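Local coordinates for protein Alpha/beta hydrolase (Legionella pneumophila subsp. pneumophila str. Philadelphia 1, PDB 4EZI) that adopts the alpha/beta-hydrolase fold and is of unproven function, but is possibly a lipase-like hydrolase acting on triacylglycerols, at residues T136-S141 and T175-E180; V114-L119 and I142-A147. All coordinates share one frame; numbering follows the deposited sequence.

Interaction 1: T136-S141 and T175-E180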
loop_
_atom_site.group_PDB
_atom_site.type_symbol
_atom_site.label_atom_id
_atom_site.label_comp_id
_atom_site.label_asym_id
_atom_site.label_seq_id
_atom_site.Cartn_x
_atom_site.Cartn_y
_atom_site.Cartn_z
ATOM N N THR A 136 -2.882 -1.678 -11.746
ATOM C CA THR A 136 -3.966 -0.920 -11.163
ATOM C C THR A 136 -3.639 -0.377 -9.773
ATOM O O THR A 136 -4.195 0.652 -9.400
ATOM C CB THR A 136 -5.309 -1.661 -11.168
ATOM O OG1 THR A 136 -5.159 -2.927 -10.531
ATOM C CG2 THR A 136 -5.874 -1.816 -12.581
ATOM N N LEU A 137 -2.777 -1.015 -8.997
ATOM C CA LEU A 137 -2.338 -0.364 -7.761
ATOM C C LEU A 137 -1.647 0.963 -8.109
ATOM O O LEU A 137 -1.880 1.994 -7.486
ATOM C CB LEU A 137 -1.429 -1.263 -6.943
ATOM C CG LEU A 137 -2.112 -2.412 -6.198
ATOM C CD1 LEU A 137 -1.096 -3.356 -5.577
ATOM C CD2 LEU A 137 -3.119 -1.907 -5.144
ATOM N N ALA A 138 -0.834 0.953 -9.160
ATOM C CA ALA A 138 -0.125 2.168 -9.574
ATOM C C ALA A 138 -1.107 3.213 -10.106
ATOM O O ALA A 138 -1.115 4.371 -9.662
ATOM C CB ALA A 138 0.940 1.821 -10.637
ATOM N N SER A 139 -1.955 2.838 -11.058
ATOM C CA SER A 139 -2.815 3.830 -11.677
ATOM C C SER A 139 -3.868 4.352 -10.706
ATOM O O SER A 139 -4.153 5.553 -10.684
ATOM C CB SER A 139 -3.498 3.258 -12.942
ATOM O OG SER A 139 -4.217 2.075 -12.685
ATOM N N SER A 140 -4.445 3.485 -9.867
ATOM C CA SER A 140 -5.445 3.929 -8.922
ATOM C C SER A 140 -4.841 4.897 -7.897
ATOM O O SER A 140 -5.516 5.836 -7.472
ATOM C CB SER A 140 -6.158 2.761 -8.226
ATOM O OG SER A 140 -5.285 2.046 -7.374
ATOM N N SER A 141 -3.582 4.690 -7.526
ATOM C CA SER A 141 -2.943 5.555 -6.555
ATOM C C SER A 141 -2.565 6.907 -7.194
ATOM O O SER A 141 -2.736 7.962 -6.576
ATOM C CB SER A 141 -1.726 4.847 -5.977
ATOM O OG SER A 141 -2.076 3.696 -5.237
ATOM N N THR A 175 3.425 1.568 -3.446
ATOM C CA THR A 175 4.264 2.748 -3.453
ATOM C C THR A 175 5.362 2.645 -4.513
ATOM O O THR A 175 5.612 3.602 -5.272
ATOM C CB THR A 175 4.867 2.970 -2.056
ATOM O OG1 THR A 175 3.827 3.259 -1.135
ATOM C CG2 THR A 175 5.880 4.111 -2.029
ATOM N N ILE A 176 6.023 1.492 -4.582
ATOM C CA ILE A 176 7.079 1.287 -5.573
ATOM C C ILE A 176 6.526 1.356 -7.001
ATOM O O ILE A 176 7.118 2.019 -7.861
ATOM C CB ILE A 176 7.794 -0.043 -5.324
ATOM C CG1 ILE A 176 8.720 0.045 -4.112
ATOM C CG2 ILE A 176 8.561 -0.535 -6.581
ATOM C CD1 ILE A 176 10.052 0.852 -4.423
ATOM N N VAL A 177 5.391 0.708 -7.265
ATOM C CA VAL A 177 4.842 0.719 -8.626
ATOM C C VAL A 177 4.262 2.093 -9.002
ATOM O O VAL A 177 4.372 2.531 -10.158
ATOM C CB VAL A 177 3.869 -0.462 -8.900
ATOM C CG1 VAL A 177 4.620 -1.783 -8.721
ATOM C CG2 VAL A 177 2.598 -0.392 -8.044
HETATM N N MSE A 178 3.712 2.807 -8.022
HETATM C CA MSE A 178 3.284 4.190 -8.218
HETATM C C MSE A 178 4.493 5.062 -8.595
HETATM O O MSE A 178 4.417 5.867 -9.524
HETATM C CB MSE A 178 2.657 4.695 -6.920
HETATM C CG MSE A 178 2.235 6.146 -6.972
HETATM SE SE MSE A 178 1.575 6.708 -5.254
HETATM C CE MSE A 178 0.895 8.402 -5.862
ATOM N N PHE A 179 5.567 4.934 -7.839
ATOM C CA PHE A 179 6.812 5.681 -8.102
ATOM C C PHE A 179 7.335 5.426 -9.524
ATOM O O PHE A 179 7.638 6.362 -10.275
ATOM C CB PHE A 179 7.808 5.235 -7.054
ATOM C CG PHE A 179 9.155 5.946 -7.052
ATOM C CD1 PHE A 179 9.360 7.244 -7.515
ATOM C CD2 PHE A 179 10.224 5.271 -6.497
ATOM C CE1 PHE A 179 10.619 7.840 -7.405
ATOM C CE2 PHE A 179 11.463 5.873 -6.359
ATOM C CZ PHE A 179 11.653 7.154 -6.831
ATOM N N GLU A 180 7.383 4.148 -9.918
ATOM C CA GLU A 180 7.833 3.770 -11.233
ATOM C C GLU A 180 6.980 4.419 -12.311
ATOM O O GLU A 180 7.507 4.954 -13.302
ATOM C CB GLU A 180 7.835 2.234 -11.357
ATOM C CG GLU A 180 8.314 1.724 -12.682
ATOM C CD GLU A 180 8.281 0.234 -12.776
ATOM O OE1 GLU A 180 7.355 -0.371 -12.190
ATOM O OE2 GLU A 180 9.160 -0.340 -13.452
#
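A trans chi1 (177°) and a chain extended beyond CG carry the selenomethionine side chain of M178 out to S141 on the neighbouring helix. Its SE atom lies against the beta carbon of S141, 3.9 Å from CB, and its methyl CE continues past to the backbone, 3.7 Å from S141 O. The hydroxyl of S141 is turned back into its own helix, beside the backbone N (chi1 -65°), where OG donates to L137 O over 2.8 Å. That carbonyl also accepts the backbone N of S141, so the buried hydroxyl is satisfied within the turn and its CH2 is presented to the selenium.

One turn earlier on helix 134-154 the backbones come close, the CA atoms of A138 and M178 being 4.2 Å apart. The small methyl of A138 permits this: its CB rests 3.5 Å from V177 O and 3.8 Å from V177 CG2, touching peptide and side chain of the same residue. L137 adds a looser apolar touch through its CB to the same V177 methyl. Helices 134-154 and 170-185 belong to the layer of an alpha/beta hydrolase that packs on the central sheet, and the second begins directly after S169, the probable nucleophile on an elbow formed with G167 and G171. Their axes approach to 7.9 Å and cross at -69°, so the meeting is confined to about one turn of each helix. Strand 74-80 lines one side of it, where S141 touches Q80 and M178 touches both S78 and Q80.

Interaction 2: V114-L119 and I142-A147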
loop_
_atom_site.group_PDB
_atom_site.type_symbol
_atom_site.label_atom_id
_atom_site.label_comp_id
_atom_site.label_asym_id
_atom_site.label_seq_id
_atom_site.Cartn_x
_atom_site.Cartn_y
_atom_site.Cartn_z
ATOM N N VAL A 114 -3.052 11.924 1.670
ATOM C CA VAL A 114 -3.882 11.418 0.581
ATOM C C VAL A 114 -3.785 9.903 0.622
ATOM O O VAL A 114 -2.700 9.366 0.555
ATOM C CB VAL A 114 -3.382 11.968 -0.764
ATOM C CG1 VAL A 114 -4.130 11.389 -1.921
ATOM C CG2 VAL A 114 -3.467 13.515 -0.764
HETATM N N MSE A 115 -4.929 9.218 0.745
HETATM C CA MSE A 115 -4.954 7.791 1.024
HETATM C C MSE A 115 -5.972 7.099 0.128
HETATM O O MSE A 115 -7.177 7.148 0.399
HETATM C CB MSE A 115 -5.290 7.544 2.498
HETATM C CG MSE A 115 -4.390 8.292 3.445
HETATM SE SE MSE A 115 -4.765 7.901 5.304
HETATM C CE MSE A 115 -4.061 6.133 5.357
ATOM N N PRO A 116 -5.515 6.428 -0.932
ATOM C CA PRO A 116 -6.471 5.701 -1.778
ATOM C C PRO A 116 -7.050 4.485 -1.046
ATOM O O PRO A 116 -6.338 3.832 -0.283
ATOM C CB PRO A 116 -5.635 5.239 -2.966
ATOM C CG PRO A 116 -4.227 5.164 -2.420
ATOM C CD PRO A 116 -4.134 6.312 -1.449
ATOM N N ASP A 117 -8.292 4.124 -1.356
ATOM C CA ASP A 117 -8.847 2.878 -0.852
ATOM C C ASP A 117 -8.389 1.649 -1.622
ATOM O O ASP A 117 -8.342 0.554 -1.064
ATOM C CB ASP A 117 -10.390 2.901 -0.859
ATOM C CG ASP A 117 -10.997 3.861 0.125
ATOM O OD1 ASP A 117 -10.326 4.293 1.086
ATOM O OD2 ASP A 117 -12.198 4.165 -0.045
ATOM N N TYR A 118 -8.112 1.846 -2.904
ATOM C CA TYR A 118 -7.839 0.824 -3.942
ATOM C C TYR A 118 -9.144 0.325 -4.581
ATOM O O TYR A 118 -10.235 0.415 -4.020
ATOM C CB TYR A 118 -7.070 -0.402 -3.465
ATOM C CG TYR A 118 -5.732 -0.187 -2.830
ATOM C CD1 TYR A 118 -4.889 0.836 -3.189
ATOM C CD2 TYR A 118 -5.277 -1.101 -1.899
ATOM C CE1 TYR A 118 -3.638 0.973 -2.599
ATOM C CE2 TYR A 118 -4.027 -0.985 -1.335
ATOM C CZ TYR A 118 -3.192 0.060 -1.672
ATOM O OH TYR A 118 -1.925 0.164 -1.116
ATOM N N LEU A 119 -9.014 -0.208 -5.782
ATOM C CA LEU A 119 -10.134 -0.831 -6.477
ATOM C C LEU A 119 -10.683 -2.012 -5.697
ATOM O O LEU A 119 -9.956 -2.734 -5.001
ATOM C CB LEU A 119 -9.697 -1.291 -7.862
ATOM C CG LEU A 119 -9.206 -0.204 -8.809
ATOM C CD1 LEU A 119 -8.930 -0.832 -10.182
ATOM C CD2 LEU A 119 -10.174 0.961 -8.915
ATOM N N ILE A 142 -2.070 6.882 -8.426
ATOM C CA ILE A 142 -1.756 8.141 -9.127
ATOM C C ILE A 142 -3.016 8.974 -9.366
ATOM O O ILE A 142 -3.042 10.188 -9.145
ATOM C CB ILE A 142 -1.014 7.870 -10.437
ATOM C CG1 ILE A 142 0.372 7.318 -10.123
ATOM C CG2 ILE A 142 -0.970 9.149 -11.287
ATOM C CD1 ILE A 142 1.146 6.813 -11.344
ATOM N N ASP A 143 -4.066 8.310 -9.827
ATOM C CA ASP A 143 -5.313 9.031 -10.109
ATOM C C ASP A 143 -5.928 9.628 -8.836
ATOM O O ASP A 143 -6.490 10.717 -8.877
ATOM C CB ASP A 143 -6.290 8.139 -10.858
ATOM C CG ASP A 143 -5.824 7.839 -12.289
ATOM O OD1 ASP A 143 -5.008 8.619 -12.828
ATOM O OD2 ASP A 143 -6.314 6.834 -12.869
HETATM N N MSE A 144 -5.802 8.916 -7.718
HETATM C CA MSE A 144 -6.213 9.465 -6.417
HETATM C C MSE A 144 -5.444 10.751 -6.098
HETATM O O MSE A 144 -6.015 11.739 -5.671
HETATM C CB MSE A 144 -5.984 8.419 -5.324
HETATM C CG MSE A 144 -6.224 8.932 -3.915
HETATM SE SE MSE A 144 -8.088 9.116 -3.494
HETATM C CE MSE A 144 -7.830 10.218 -1.936
ATOM N N LEU A 145 -4.141 10.735 -6.316
ATOM C CA LEU A 145 -3.303 11.892 -6.054
ATOM C C LEU A 145 -3.758 13.074 -6.892
ATOM O O LEU A 145 -3.915 14.194 -6.377
ATOM C CB LEU A 145 -1.831 11.546 -6.306
ATOM C CG LEU A 145 -0.854 12.721 -6.226
ATOM C CD1 LEU A 145 -0.835 13.361 -4.839
ATOM C CD2 LEU A 145 0.538 12.240 -6.678
ATOM N N PHE A 146 -3.974 12.851 -8.183
ATOM C CA PHE A 146 -4.414 13.942 -9.055
ATOM C C PHE A 146 -5.767 14.486 -8.611
ATOM O O PHE A 146 -5.994 15.700 -8.603
ATOM C CB PHE A 146 -4.477 13.498 -10.513
ATOM C CG PHE A 146 -3.139 13.171 -11.115
ATOM C CD1 PHE A 146 -1.977 13.744 -10.643
ATOM C CD2 PHE A 146 -3.048 12.294 -12.171
ATOM C CE1 PHE A 146 -0.748 13.431 -11.217
ATOM C CE2 PHE A 146 -1.839 11.993 -12.750
ATOM C CZ PHE A 146 -0.695 12.555 -12.280
ATOM N N ALA A 147 -6.683 13.587 -8.265
ATOM C CA ALA A 147 -8.008 14.018 -7.783
ATOM C C ALA A 147 -7.902 14.825 -6.495
ATOM O O ALA A 147 -8.644 15.805 -6.329
ATOM C CB ALA A 147 -8.915 12.789 -7.595
#
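M144 carries this contact, laying its selenomethionine side chain against V114 and P116 at the end of strand 112-116. The side chain leaves the helix with a trans chi1 (173°) and then bends at chi2 (75°), which carries SE across the strand near P116 and turns the SE-CE bond back along it toward V114. CG sits between two partners, 3.8 Å from V114 CG1 and 3.9 Å from P116 CB. Beyond the bend, SE lies 4.1 Å from P116 CA, and the methyl CE lies both 3.9 Å from V114 CG1 and 3.9 Å from M115 O, so the end of the chain rests on backbone as well as side chain.

V114 points toward the helix, and its CG1 is the branch that does the touching. The V114 and M144 side chains run past each other in opposite directions, whereas M144 lies aslant the proline ring, meeting its CB. The same V114 methyl also approaches the helix backbone, 4.2 Å from L145 CA. M115, the residue between, has its CB on the side away from the helix, and its side chain touches Y79 and N98. All the touching residues are buried, and I46 and Y48 of strand 41-51 add further cover to M144.

The strand axis and the helix axis come within 8.2 Å, with their directions 140° apart. Here helix 134-154 folds back over strand 112-116 as the helix of a beta-alpha-beta crossover leading to the parallel strand 162-168, as in the alpha/beta-hydrolase core.

In the fold
Helix 134-154 serves both contacts with adjoining segments: residues 136-141 meet helix 170-185 in interaction 1, and residues 142-147 rest on strand 112-116 in interaction 2. The centres are 10 Å apart, yet the two touch directly. S141 OG lies 3.8 Å from P116 CG, M178 CG lies 3.8 Å from I142 CG1, and L137 CD2 packs 3.8 Å from Y118 CD1. Y118 OH in turn hydrogen-bonds S174 of helix 170-185. That helix follows the likely nucleophile S169, which probably forms a catalytic triad with H351 and D318. L137 lies near this elbow, its side chain about 8 Å from a bound di(hydroxyethyl)ether.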